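Local coordinates for protein SnoK (Streptomyces nogalater, PDB 5EPA) that probably works as an iron- and 2-oxoglutarate-dependent carbocyclase in the biosynthesis of the polyketide nogalamycin, at residues Val121-Pro124 / Lys125-Leu128; Arg173-Asp177 / Arg178-Met182; Pro207-Ala210 / Gly211-Val214; Arg258-Pro261 / Gly262-Leu265. All coordinates share one frame; numbering follows the deposited sequence.

Contact 1. Residues Val121-Pro124 / Lys125-Leu128; sequences VKEP and KRTL
Lys122 NZ is gripped by several oxygens: across the contact it makes a weak hydrogen bond of 2.9 Å to Leu128 O, while Gln77 O and Thr130 OG1 take it from outside. The residues between form a type II beta turn, Glu123 to Arg126, where the chain leaves strand 112-122 of the cupin-type fold and doubles back. The lysine chain runs extended to its last torsion and bends there (chi4 -87°), which turns the ammonium group to the returning backbone. Lys122 also touches the bound 2-oxoglutarate and bonds Thr130 of the same pocket, so its ammonium group links the end of strand 112-122 to the start of strand 130-133. Below the turn, Thr127 OG1 donates to Glu123 O at 3.0 Å, close to the line of that carbonyl, and itself receives Asn227 N. Thr127 CG2 packs beneath the start of the lysine chain, 3.9 Å from Lys122 CB. On the outer side Arg126 folds back over Glu123, and Glu123 CB sits against one face of the guanidinium. The two charges form a salt bridge without a directed hydrogen bond: Glu123 OE1 lies 3.3 Å from Arg126 NH1, well out of the guanidinium plane.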
ATOM      1  N   VAL A 121      -4.991  -5.994   8.231  1.00 24.57           N
ATOM      2  CA  VAL A 121      -4.995  -6.344   9.668  1.00 24.91           C
ATOM      3  C   VAL A 121      -4.074  -7.509   9.922  1.00 25.09           C
ATOM      4  O   VAL A 121      -4.079  -8.481   9.151  1.00 25.35           O
ATOM      5  CB  VAL A 121      -6.414  -6.725  10.145  1.00 25.36           C
ATOM      6  CG1 VAL A 121      -6.389  -7.435  11.485  1.00 26.15           C
ATOM      7  CG2 VAL A 121      -7.275  -5.483  10.291  1.00 25.90           C
ATOM      8  N   LYS A 122      -3.279  -7.418  10.981  1.00 24.90           N
ATOM      9  CA  LYS A 122      -2.508  -8.581  11.457  1.00 25.47           C
ATOM     10  C   LYS A 122      -2.871  -8.895  12.908  1.00 25.89           C
ATOM     11  O   LYS A 122      -2.617  -8.084  13.771  1.00 25.75           O
ATOM     12  CB  LYS A 122      -0.979  -8.374  11.351  1.00 24.98           C
ATOM     13  CG  LYS A 122      -0.388  -8.537   9.944  1.00 24.13           C
ATOM     14  CD  LYS A 122       1.144  -8.484  10.000  1.00 23.84           C
ATOM     15  CE  LYS A 122       1.814  -8.516   8.617  1.00 22.80           C
ATOM     16  NZ  LYS A 122       2.029  -9.894   8.132  1.00 23.03           N
ATOM     17  N   GLU A 123      -3.422 -10.074  13.151  1.00 26.23           N
ATOM     18  CA  GLU A 123      -3.767 -10.477  14.484  1.00 27.95           C
ATOM     19  C   GLU A 123      -2.509 -10.950  15.203  1.00 29.18           C
ATOM     20  O   GLU A 123      -1.631 -11.549  14.576  1.00 28.16           O
ATOM     21  CB  GLU A 123      -4.777 -11.612  14.462  1.00 29.35           C
ATOM     22  CG  GLU A 123      -6.149 -11.246  13.905  1.00 30.08           C
ATOM     23  CD  GLU A 123      -7.009 -10.360  14.838  1.00 32.26           C
ATOM     24  OE1 GLU A 123      -6.783 -10.360  16.096  1.00 32.99           O
ATOM     25  OE2 GLU A 123      -7.944  -9.660  14.288  1.00 33.72           O
ATOM     26  N   PRO A 124      -2.424 -10.688  16.517  1.00 30.80           N
ATOM     27  CA  PRO A 124      -1.248 -11.051  17.304  1.00 32.38           C
ATOM     28  C   PRO A 124      -1.102 -12.546  17.468  1.00 33.87           C
ATOM     29  O   PRO A 124      -2.075 -13.236  17.716  1.00 34.21           O
ATOM     30  CB  PRO A 124      -1.512 -10.401  18.657  1.00 33.59           C
ATOM     31  CG  PRO A 124      -3.022 -10.258  18.744  1.00 33.47           C
ATOM     32  CD  PRO A 124      -3.475 -10.045  17.330  1.00 31.70           C
ATOM     33  N   LYS A 125       0.109 -13.041  17.226  1.00 35.03           N
ATOM     34  CA  LYS A 125       0.459 -14.461  17.404  1.00 36.79           C
ATOM     35  C   LYS A 125      -0.242 -15.435  16.443  1.00 35.35           C
ATOM     36  O   LYS A 125      -0.088 -16.636  16.582  1.00 35.60           O
ATOM     37  CB  LYS A 125       0.188 -14.896  18.850  1.00 39.92           C
ATOM     38  CG  LYS A 125       0.785 -13.943  19.869  1.00 42.91           C
ATOM     39  CD  LYS A 125       1.318 -14.657  21.110  1.00 47.42           C
ATOM     40  CE  LYS A 125       2.392 -13.820  21.803  1.00 50.46           C
ATOM     41  NZ  LYS A 125       1.820 -12.528  22.285  1.00 53.08           N
ATOM     42  N   ARG A 126      -0.958 -14.923  15.455  1.00 34.11           N
ATOM     43  CA  ARG A 126      -1.625 -15.766  14.464  1.00 35.01           C
ATOM     44  C   ARG A 126      -1.285 -15.394  13.031  1.00 31.99           C
ATOM     45  O   ARG A 126      -1.961 -15.827  12.102  1.00 32.60           O
ATOM     46  CB  ARG A 126      -3.142 -15.678  14.614  1.00 37.84           C
ATOM     47  CG  ARG A 126      -3.692 -16.489  15.761  1.00 42.32           C
ATOM     48  CD  ARG A 126      -4.150 -15.558  16.850  1.00 46.03           C
ATOM     49  NE  ARG A 126      -5.444 -14.972  16.515  1.00 46.64           N
ATOM     50  CZ  ARG A 126      -6.059 -14.061  17.263  1.00 48.67           C
ATOM     51  NH1 ARG A 126      -7.245 -13.580  16.873  1.00 46.14           N
ATOM     52  NH2 ARG A 126      -5.498 -13.646  18.412  1.00 48.42           N
ATOM     53  N   THR A 127      -0.237 -14.616  12.851  1.00 29.89           N
ATOM     54  CA  THR A 127       0.167 -14.177  11.549  1.00 29.02           C
ATOM     55  C   THR A 127       1.585 -14.540  11.179  1.00 28.16           C
ATOM     56  O   THR A 127       2.511 -14.533  11.999  1.00 28.71           O
ATOM     57  CB  THR A 127       0.046 -12.650  11.405  1.00 29.18           C
ATOM     58  OG1 THR A 127       0.567 -12.025  12.586  1.00 30.40           O
ATOM     59  CG2 THR A 127      -1.416 -12.261  11.204  1.00 28.91           C
ATOM     60  N   LEU A 128       1.738 -14.828   9.905  1.00 27.02           N
ATOM     61  CA  LEU A 128       3.041 -14.934   9.271  1.00 26.66           C
ATOM     62  C   LEU A 128       3.556 -13.567   8.844  1.00 24.87           C
ATOM     63  O   LEU A 128       2.783 -12.599   8.761  1.00 23.94           O
ATOM     64  CB  LEU A 128       2.931 -15.841   8.037  1.00 27.28           C
ATOM     65  CG  LEU A 128       2.634 -17.326   8.301  1.00 28.53           C
ATOM     66  CD1 LEU A 128       2.393 -18.022   6.970  1.00 29.14           C
ATOM     67  CD2 LEU A 128       3.770 -18.010   9.049  1.00 29.61           C
TER

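Contact 2. Residues Arg173-Asp177 / Arg178-Met182; sequences RARED and RQEHM
Arg178 and Arg173 touch by stacking aliphatic chain on flat group: Arg178 CG rests over the centre of the Arg173 guanidinium, 3.8 Å from Arg173 CZ. The two guanidinium planes stand 86° apart, and the charged ends point away from each other.

Among the hydrogen bonds, Arg178 N closes the short 3-10 turn 175-177 onto Arg175 O at 3.1 Å. Arg178 NE reaches back, in its own plane and nearly straight, to Arg173 O in a weak bond of 3.3 Å. Arg173 NH1 donates to Asp177 O at 3.0 Å, and a water joins the same nitrogen to Gln179 N. The rest of this guanidinium is held by Ser170 O, Arg219 O and a salt bridge to Asp134. Were Arg173 an alanine, Asp134 would probably lose this salt-bridge partner, Asp177 O its side-chain donor, and a gap would open beside Arg178 CG. Arg175, bent at chi2 (72°), swings forward so that NH1 meets Arg178 O in the guanidinium plane at 3.1 Å.

The ionic contacts converge on Glu180 OE2. Its carboxylate stacks over the Arg175 guanidinium, OE2 lying 2.9 Å from Arg175 NE by charge alone, while Arg178 NH1 gives OE2 a weak hydrogen bond of 2.8 Å within a salt bridge.

One carboxylate oxygen thus probably offsets two neighbouring arginine charges on the surface, whereas the charge of the buried Arg173, in cation-pi contact with Trp195, is probably balanced mainly by Asp134, the residue between iron ligands His133 and Asp135.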
ATOM      1  N   ARG A 173      15.398  -0.521  -9.864  1.00 30.34           N
ATOM      2  CA  ARG A 173      15.906  -1.716 -10.518  1.00 31.21           C
ATOM      3  C   ARG A 173      15.706  -1.672 -12.025  1.00 33.19           C
ATOM      4  O   ARG A 173      14.670  -1.215 -12.511  1.00 33.20           O
ATOM      5  CB  ARG A 173      15.201  -2.966 -10.006  1.00 29.63           C
ATOM      6  CG  ARG A 173      15.609  -3.422  -8.632  1.00 28.95           C
ATOM      7  CD  ARG A 173      14.689  -4.536  -8.151  1.00 27.83           C
ATOM      8  NE  ARG A 173      13.320  -4.047  -7.952  1.00 26.33           N
ATOM      9  CZ  ARG A 173      12.240  -4.793  -8.039  1.00 25.34           C
ATOM     10  NH1 ARG A 173      12.306  -6.071  -8.317  1.00 25.88           N
ATOM     11  NH2 ARG A 173      11.084  -4.269  -7.788  1.00 24.86           N
ATOM     12  N   ALA A 174      16.699  -2.182 -12.752  1.00 36.22           N
ATOM     13  CA  ALA A 174      16.616  -2.385 -14.196  1.00 38.74           C
ATOM     14  C   ALA A 174      15.577  -3.454 -14.512  1.00 41.28           C
ATOM     15  O   ALA A 174      15.194  -4.243 -13.635  1.00 41.89           O
ATOM     16  CB  ALA A 174      17.960  -2.809 -14.719  1.00 40.24           C
ATOM     17  N   ARG A 175      15.100  -3.474 -15.752  1.00 44.57           N
ATOM     18  CA  ARG A 175      14.043  -4.421 -16.208  1.00 46.64           C
ATOM     19  C   ARG A 175      14.343  -5.880 -15.893  1.00 44.80           C
ATOM     20  O   ARG A 175      13.486  -6.594 -15.395  1.00 44.14           O
ATOM     21  CB  ARG A 175      13.868  -4.258 -17.732  1.00 50.60           C
ATOM     22  CG  ARG A 175      12.947  -5.166 -18.571  1.00 55.17           C
ATOM     23  CD  ARG A 175      11.469  -4.843 -18.275  1.00 56.16           C
ATOM     24  NE  ARG A 175      10.578  -5.980 -18.547  1.00 61.21           N
ATOM     25  CZ  ARG A 175      10.387  -6.988 -17.692  1.00 61.72           C
ATOM     26  NH1 ARG A 175      11.046  -7.029 -16.528  1.00 59.72           N
ATOM     27  NH2 ARG A 175       9.528  -7.959 -17.999  1.00 60.49           N
ATOM     28  N   GLU A 176      15.566  -6.296 -16.161  1.00 45.49           N
ATOM     29  CA  GLU A 176      15.960  -7.683 -15.932  1.00 45.91           C
ATOM     30  C   GLU A 176      15.868  -8.132 -14.450  1.00 42.29           C
ATOM     31  O   GLU A 176      15.884  -9.332 -14.176  1.00 42.64           O
ATOM     32  CB  GLU A 176      17.378  -7.959 -16.466  1.00 48.14           C
ATOM     33  CG  GLU A 176      18.517  -7.173 -15.699  1.00 50.76           C
ATOM     34  CD  GLU A 176      19.175  -6.010 -16.460  1.00 52.98           C
ATOM     35  OE1 GLU A 176      18.447  -5.331 -17.249  1.00 53.63           O
ATOM     36  OE2 GLU A 176      20.409  -5.767 -16.226  1.00 52.08           O
ATOM     37  N   ASP A 177      15.840  -7.173 -13.526  1.00 38.64           N
ATOM     38  CA  ASP A 177      15.761  -7.442 -12.092  1.00 36.53           C
ATOM     39  C   ASP A 177      14.343  -7.241 -11.515  1.00 35.67           C
ATOM     40  O   ASP A 177      14.160  -7.250 -10.321  1.00 35.42           O
ATOM     41  CB  ASP A 177      16.745  -6.543 -11.357  1.00 35.48           C
ATOM     42  CG  ASP A 177      18.204  -6.905 -11.632  1.00 36.06           C
ATOM     43  OD1 ASP A 177      18.504  -8.085 -11.853  1.00 36.13           O
ATOM     44  OD2 ASP A 177      19.056  -6.003 -11.635  1.00 35.72           O
ATOM     45  N   ARG A 178      13.365  -7.071 -12.381  1.00 36.26           N
ATOM     46  CA  ARG A 178      11.974  -6.862 -11.985  1.00 37.31           C
ATOM     47  C   ARG A 178      11.073  -7.906 -12.588  1.00 36.66           C
ATOM     48  O   ARG A 178      11.274  -8.340 -13.717  1.00 36.27           O
ATOM     49  CB  ARG A 178      11.456  -5.571 -12.542  1.00 38.84           C
ATOM     50  CG  ARG A 178      11.985  -4.379 -11.838  1.00 41.12           C
ATOM     51  CD  ARG A 178      11.164  -3.180 -12.226  1.00 44.47           C
ATOM     52  NE  ARG A 178      11.743  -2.527 -13.397  1.00 48.62           N
ATOM     53  CZ  ARG A 178      11.147  -2.353 -14.572  1.00 51.20           C
ATOM     54  NH1 ARG A 178       9.902  -2.783 -14.782  1.00 51.03           N
ATOM     55  NH2 ARG A 178      11.809  -1.734 -15.558  1.00 52.04           N
ATOM     56  N   GLN A 179      10.090  -8.340 -11.831  1.00 35.52           N
ATOM     57  CA  GLN A 179       9.134  -9.258 -12.398  1.00 37.56           C
ATOM     58  C   GLN A 179       8.098  -8.553 -13.312  1.00 38.68           C
ATOM     59  O   GLN A 179       7.722  -9.104 -14.339  1.00 38.28           O
ATOM     60  CB  GLN A 179       8.436 -10.044 -11.328  1.00 37.29           C
ATOM     61  CG  GLN A 179       7.523 -11.103 -11.922  1.00 37.86           C
ATOM     62  CD  GLN A 179       7.240 -12.215 -10.969  1.00 38.85           C
ATOM     63  OE1 GLN A 179       7.441 -12.079  -9.754  1.00 37.26           O
ATOM     64  NE2 GLN A 179       6.715 -13.329 -11.489  1.00 40.59           N
ATOM     65  N   GLU A 180       7.689  -7.340 -12.933  1.00 39.71           N
ATOM     66  CA  GLU A 180       6.624  -6.526 -13.615  1.00 43.47           C
ATOM     67  C   GLU A 180       5.153  -6.908 -13.534  1.00 43.30           C
ATOM     68  O   GLU A 180       4.329  -6.021 -13.288  1.00 41.78           O
ATOM     69  CB  GLU A 180       6.821  -6.354 -15.133  1.00 47.76           C
ATOM     70  CG  GLU A 180       8.090  -5.571 -15.509  1.00 53.19           C
ATOM     71  CD  GLU A 180       7.929  -4.730 -16.780  1.00 57.62           C
ATOM     72  OE1 GLU A 180       6.835  -4.732 -17.416  1.00 62.12           O
ATOM     73  OE2 GLU A 180       8.914  -4.044 -17.135  1.00 60.42           O
ATOM     74  N   HIS A 181       4.801  -8.139 -13.908  1.00 42.04           N
ATOM     75  CA  HIS A 181       3.422  -8.471 -14.032  1.00 42.29           C
ATOM     76  C   HIS A 181       3.152  -9.936 -13.983  1.00 42.09           C
ATOM     77  O   HIS A 181       3.774 -10.679 -14.728  1.00 46.92           O
ATOM     78  CB  HIS A 181       2.813  -7.919 -15.304  1.00 44.48           C
ATOM     79  CG  HIS A 181       1.312  -8.018 -15.332  1.00 46.25           C
ATOM     80  ND1 HIS A 181       0.503  -7.245 -14.515  1.00 44.93           N
ATOM     81  CD2 HIS A 181       0.476  -8.786 -16.075  1.00 45.74           C
ATOM     82  CE1 HIS A 181      -0.765  -7.526 -14.759  1.00 45.06           C
ATOM     83  NE2 HIS A 181      -0.807  -8.459 -15.700  1.00 46.40           N
ATOM     84  N   MET A 182       2.208 -10.340 -13.130  1.00 36.64           N
ATOM     85  CA  MET A 182       1.706 -11.708 -13.140  1.00 35.49           C
ATOM     86  C   MET A 182       0.342 -11.808 -13.802  1.00 33.49           C
ATOM     87  O   MET A 182      -0.616 -11.203 -13.334  1.00 34.05           O
ATOM     88  CB  MET A 182       1.619 -12.247 -11.720  1.00 35.74           C
ATOM     89  CG  MET A 182       2.984 -12.619 -11.126  1.00 38.58           C
ATOM     90  SD  MET A 182       2.876 -13.559  -9.597  1.00 37.97           S
ATOM     91  CE  MET A 182       1.516 -12.738  -8.757  1.00 40.77           C
TER
HETATM   92  O   HOH W   1       9.943  -7.737  -8.948  1.00 26.30           O
HETATM   93  O   HOH W   2       9.144  -9.890 -16.264  1.00 32.06           O

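Contact 3. Residues Pro207-Ala210 / Gly211-Val214; sequences PVRA and GDVV
With CG anti to its own carbonyl carbon (chi1 -65°) and the carboxylate hardly twisted, Asp212 folds back over the turn and brings OD2 to the backbone of Arg209. Val208, with CG1 likewise opposite its carbonyl carbon (chi1 -64°), sends that methyl group down to Val214. Between them runs a type II beta turn, Arg209 to Asp212, leading into strand 213-217.

The turn is closed twice. Asp212 N donates to Arg209 O at 3.0 Å, and Arg209 N returns a bond of 3.0 Å to Asp212 OD2, arriving from well above the carboxylate plane. Gly211 occupies the third position with a positive phi of 98°, where a CB would collide with Ala210 O. A water bridges the outer side, donating to Ala210 O and, at 2.8 Å, to Asp212 OD1.

The buried carboxylate has further donors: Arg43 N serves OD1, and His40 NE2 serves OD2. Replacing the aspartate at this point with an alanine is likely to strand the amides of Arg209 and Arg43 and the His40 imidazole without this acceptor, so that the turn would lose its polar side-chain link to strand 38-41 and the loop after it.

On the apolar side Val208 CG1 meets Val214 CG2 at 3.7 Å. Val208 also packs on Trp151, a 2-oxoglutarate-binding residue of strand 148-153, and both valines touch His40. The turn therefore opens strand 213-217 in its place between strands 38-41 and 148-153, with Gly211 and Asp212 making backbone bonds to Ala153.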
ATOM      1  N   PRO A 207       9.216   1.149  11.986  1.00 26.91           N
ATOM      2  CA  PRO A 207       8.101   1.208  12.905  1.00 27.01           C
ATOM      3  C   PRO A 207       7.493   2.596  12.917  1.00 27.54           C
ATOM      4  O   PRO A 207       8.189   3.582  12.662  1.00 27.23           O
ATOM      5  CB  PRO A 207       8.739   0.894  14.257  1.00 28.10           C
ATOM      6  CG  PRO A 207      10.175   1.284  14.100  1.00 28.91           C
ATOM      7  CD  PRO A 207      10.490   0.898  12.678  1.00 28.32           C
ATOM      8  N   VAL A 208       6.187   2.660  13.183  1.00 27.67           N
ATOM      9  CA  VAL A 208       5.462   3.928  13.147  1.00 28.03           C
ATOM     10  C   VAL A 208       4.404   4.033  14.227  1.00 28.41           C
ATOM     11  O   VAL A 208       3.974   3.043  14.788  1.00 28.35           O
ATOM     12  CB  VAL A 208       4.760   4.140  11.809  1.00 27.75           C
ATOM     13  CG1 VAL A 208       5.786   4.250  10.686  1.00 27.76           C
ATOM     14  CG2 VAL A 208       3.748   3.040  11.527  1.00 27.08           C
ATOM     15  N   ARG A 209       3.991   5.259  14.484  1.00 29.16           N
ATOM     16  CA  ARG A 209       2.906   5.551  15.397  1.00 30.47           C
ATOM     17  C   ARG A 209       1.579   5.682  14.638  1.00 28.07           C
ATOM     18  O   ARG A 209       1.554   6.048  13.488  1.00 26.73           O
ATOM     19  CB  ARG A 209       3.199   6.861  16.140  1.00 33.16           C
ATOM     20  CG  ARG A 209       4.453   6.860  17.057  1.00 36.00           C
ATOM     21  CD  ARG A 209       3.934   6.454  18.385  1.00 39.20           C
ATOM     22  NE  ARG A 209       4.754   6.917  19.491  1.00 44.57           N
ATOM     23  CZ  ARG A 209       4.364   6.800  20.759  1.00 47.87           C
ATOM     24  NH1 ARG A 209       3.190   6.223  21.040  1.00 48.70           N
ATOM     25  NH2 ARG A 209       5.151   7.242  21.745  1.00 51.64           N
ATOM     26  N   ALA A 210       0.479   5.444  15.320  1.00 27.60           N
ATOM     27  CA  ALA A 210      -0.863   5.667  14.725  1.00 26.81           C
ATOM     28  C   ALA A 210      -0.979   7.070  14.200  1.00 26.58           C
ATOM     29  O   ALA A 210      -0.624   8.024  14.858  1.00 27.38           O
ATOM     30  CB  ALA A 210      -1.962   5.406  15.740  1.00 27.29           C
ATOM     31  N   GLY A 211      -1.465   7.193  12.982  1.00 25.87           N
ATOM     32  CA  GLY A 211      -1.598   8.499  12.334  1.00 26.48           C
ATOM     33  C   GLY A 211      -0.472   8.849  11.401  1.00 26.70           C
ATOM     34  O   GLY A 211      -0.605   9.773  10.569  1.00 26.85           O
ATOM     35  N   ASP A 212       0.632   8.110  11.509  1.00 26.08           N
ATOM     36  CA  ASP A 212       1.735   8.253  10.568  1.00 26.42           C
ATOM     37  C   ASP A 212       1.378   7.566   9.262  1.00 25.52           C
ATOM     38  O   ASP A 212       0.512   6.690   9.215  1.00 25.67           O
ATOM     39  CB  ASP A 212       3.035   7.616  11.083  1.00 26.40           C
ATOM     40  CG  ASP A 212       3.608   8.309  12.346  1.00 27.64           C
ATOM     41  OD1 ASP A 212       3.099   9.378  12.782  1.00 28.26           O
ATOM     42  OD2 ASP A 212       4.616   7.764  12.867  1.00 27.98           O
ATOM     43  N   VAL A 213       2.069   7.955   8.210  1.00 25.28           N
ATOM     44  CA  VAL A 213       1.923   7.297   6.915  1.00 25.21           C
ATOM     45  C   VAL A 213       3.285   7.008   6.336  1.00 25.68           C
ATOM     46  O   VAL A 213       4.151   7.879   6.336  1.00 27.52           O
ATOM     47  CB  VAL A 213       1.154   8.170   5.910  1.00 24.46           C
ATOM     48  CG1 VAL A 213       0.943   7.414   4.625  1.00 24.04           C
ATOM     49  CG2 VAL A 213      -0.199   8.563   6.469  1.00 24.93           C
ATOM     50  N   VAL A 214       3.476   5.806   5.810  1.00 25.06           N
ATOM     51  CA  VAL A 214       4.650   5.532   5.015  1.00 24.50           C
ATOM     52  C   VAL A 214       4.217   5.324   3.576  1.00 24.02           C
ATOM     53  O   VAL A 214       3.380   4.489   3.296  1.00 24.29           O
ATOM     54  CB  VAL A 214       5.399   4.278   5.481  1.00 24.52           C
ATOM     55  CG1 VAL A 214       6.748   4.171   4.773  1.00 24.80           C
ATOM     56  CG2 VAL A 214       5.606   4.302   6.978  1.00 24.88           C
TER
HETATM   57  O   HOH W   3       0.970   9.970  14.528  1.00 32.29           O

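Contact 4. Residues Arg258-Pro261 / Gly262-Leu265; sequences RLSP and GDPL
Asp263 curls its carboxylate back over the turn to meet Ser260; it and Leu259 bury more surface in the contact than any other residue. A chi1 of -80° puts CG beside the aspartate's own backbone N and brings OD2 to the amide of Ser260, the first residue of a type II beta turn, Ser260 to Asp263. Ser260 N donates to Asp263 OD2 at 3.0 Å; the bond is nearly straight, but it reaches the oxygen from well above the carboxylate plane. Asp263 N then closes the turn on Ser260 O at 2.9 Å, so one residue both accepts from and donates to the backbone of Ser260. Ser260 CB lies alongside the same carboxylate, 3.6 Å from Asp263 OD2, which adds a van der Waals contact to the pair of bonds.

Leu259 works on the apolar side. Its chain crosses that of Leu265 at about a right angle, and Leu259 CD1 comes to 4.0 Å from Leu265 CG, with Leu265 CD1 scarcely farther off.

The bend itself rests on Pro261 and Gly262. The proline ring restrains phi (here -50°) to the range that suits the second position of a type II turn. Gly262 follows with a positive phi of 87°, and a CB there would run into Pro261 O.

This is structural packing away from the iron and 2-oxoglutarate sites, in the loop after strand 246-247. Both leucines lie on Tyr247 of that strand, and Gly262 and Asp263 make backbone bonds to the same tyrosine. Leu265 also pairs its backbone with Ala245, so the turn is laid beside the two-stranded sheet of 141-142 and 246-247.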
ATOM      1  N   ARG A 258     -16.108  -5.603 -15.639  1.00 38.94           N
ATOM      2  CA  ARG A 258     -16.848  -4.704 -16.561  1.00 42.21           C
ATOM      3  C   ARG A 258     -15.912  -4.066 -17.587  1.00 40.99           C
ATOM      4  O   ARG A 258     -16.358  -3.511 -18.561  1.00 42.64           O
ATOM      5  CB  ARG A 258     -17.651  -3.630 -15.788  1.00 44.38           C
ATOM      6  CG  ARG A 258     -16.761  -2.635 -15.036  1.00 49.55           C
ATOM      7  CD  ARG A 258     -17.401  -1.988 -13.805  1.00 51.92           C
ATOM      8  NE  ARG A 258     -16.479  -1.055 -13.118  1.00 54.56           N
ATOM      9  CZ  ARG A 258     -15.459  -1.416 -12.329  1.00 58.08           C
ATOM     10  NH1 ARG A 258     -15.198  -2.708 -12.108  1.00 61.24           N
ATOM     11  NH2 ARG A 258     -14.688  -0.491 -11.756  1.00 57.61           N
ATOM     12  N   LEU A 259     -14.599  -4.163 -17.379  1.00 39.39           N
ATOM     13  CA  LEU A 259     -13.638  -3.510 -18.288  1.00 39.07           C
ATOM     14  C   LEU A 259     -13.047  -4.455 -19.339  1.00 39.90           C
ATOM     15  O   LEU A 259     -12.962  -5.660 -19.133  1.00 39.30           O
ATOM     16  CB  LEU A 259     -12.480  -2.892 -17.510  1.00 36.19           C
ATOM     17  CG  LEU A 259     -12.794  -1.883 -16.427  1.00 34.62           C
ATOM     18  CD1 LEU A 259     -11.471  -1.468 -15.809  1.00 33.30           C
ATOM     19  CD2 LEU A 259     -13.520  -0.671 -16.960  1.00 35.25           C
ATOM     20  N   SER A 260     -12.635  -3.876 -20.455  1.00 40.55           N
ATOM     21  CA  SER A 260     -11.874  -4.589 -21.476  1.00 41.14           C
ATOM     22  C   SER A 260     -10.401  -4.193 -21.400  1.00 40.44           C
ATOM     23  O   SER A 260     -10.072  -3.067 -21.022  1.00 39.42           O
ATOM     24  CB  SER A 260     -12.400  -4.242 -22.875  1.00 42.50           C
ATOM     25  OG  SER A 260     -13.727  -4.647 -23.043  1.00 42.42           O
ATOM     26  N   PRO A 261      -9.501  -5.102 -21.791  1.00 41.52           N
ATOM     27  CA  PRO A 261      -8.074  -4.769 -21.797  1.00 40.81           C
ATOM     28  C   PRO A 261      -7.753  -3.458 -22.498  1.00 40.39           C
ATOM     29  O   PRO A 261      -8.278  -3.207 -23.596  1.00 42.93           O
ATOM     30  CB  PRO A 261      -7.455  -5.924 -22.587  1.00 42.21           C
ATOM     31  CG  PRO A 261      -8.362  -7.077 -22.308  1.00 42.35           C
ATOM     32  CD  PRO A 261      -9.740  -6.522 -22.109  1.00 42.42           C
ATOM     33  N   GLY A 262      -6.930  -2.628 -21.867  1.00 37.51           N
ATOM     34  CA  GLY A 262      -6.569  -1.338 -22.428  1.00 37.81           C
ATOM     35  C   GLY A 262      -7.526  -0.204 -22.081  1.00 37.62           C
ATOM     36  O   GLY A 262      -7.238   0.951 -22.347  1.00 37.85           O
ATOM     37  N   ASP A 263      -8.693  -0.535 -21.522  1.00 37.43           N
ATOM     38  CA  ASP A 263      -9.627   0.482 -21.094  1.00 37.18           C
ATOM     39  C   ASP A 263      -9.015   1.329 -19.971  1.00 34.93           C
ATOM     40  O   ASP A 263      -8.379   0.817 -19.069  1.00 32.96           O
ATOM     41  CB  ASP A 263     -10.952  -0.111 -20.570  1.00 37.59           C
ATOM     42  CG  ASP A 263     -11.909  -0.515 -21.662  1.00 39.01           C
ATOM     43  OD1 ASP A 263     -11.608  -0.331 -22.854  1.00 40.43           O
ATOM     44  OD2 ASP A 263     -12.969  -1.060 -21.296  1.00 39.23           O
ATOM     45  N   PRO A 264      -9.275   2.645 -20.017  1.00 35.45           N
ATOM     46  CA  PRO A 264      -8.814   3.468 -18.943  1.00 34.75           C
ATOM     47  C   PRO A 264      -9.655   3.230 -17.692  1.00 34.15           C
ATOM     48  O   PRO A 264     -10.831   2.917 -17.805  1.00 34.48           O
ATOM     49  CB  PRO A 264      -8.993   4.879 -19.481  1.00 35.60           C
ATOM     50  CG  PRO A 264     -10.106   4.783 -20.451  1.00 37.06           C
ATOM     51  CD  PRO A 264     -10.020   3.415 -21.043  1.00 37.17           C
ATOM     52  N   LEU A 265      -9.035   3.393 -16.529  1.00 33.10           N
ATOM     53  CA  LEU A 265      -9.739   3.350 -15.262  1.00 33.32           C
ATOM     54  C   LEU A 265     -10.058   4.779 -14.848  1.00 34.50           C
ATOM     55  O   LEU A 265      -9.190   5.555 -14.476  1.00 35.58           O
ATOM     56  CB  LEU A 265      -8.910   2.646 -14.197  1.00 32.33           C
ATOM     57  CG  LEU A 265      -8.804   1.114 -14.314  1.00 31.93           C
ATOM     58  CD1 LEU A 265      -7.930   0.662 -15.461  1.00 32.66           C
ATOM     59  CD2 LEU A 265      -8.255   0.536 -13.015  1.00 30.70           C
TER

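The four contacts follow one another along the chain without interleaving, each a local turn rather than a bridge between distant segments. Contacts 1 and 3 share the seven-stranded antiparallel sheet: one closes strand 112-122, the other opens strand 213-217, with centres about 18 Å apart. Contact 2 lies in the long loop after strand 164-166, across the chain's centre from contact 3, their centres about 29 Å apart. Contact 4, beside strand 246-247, is nearest to contact 2, about 10 Å between closest atoms, and about 36 Å between centres from contact 1. Contact 1 touches the 2-oxoglutarate pocket directly, contact 3 packs on Trp151 of the site, contact 2 stays about 8 Å (nearest side-chain atoms) from iron ligands, and contact 4 is peripheral.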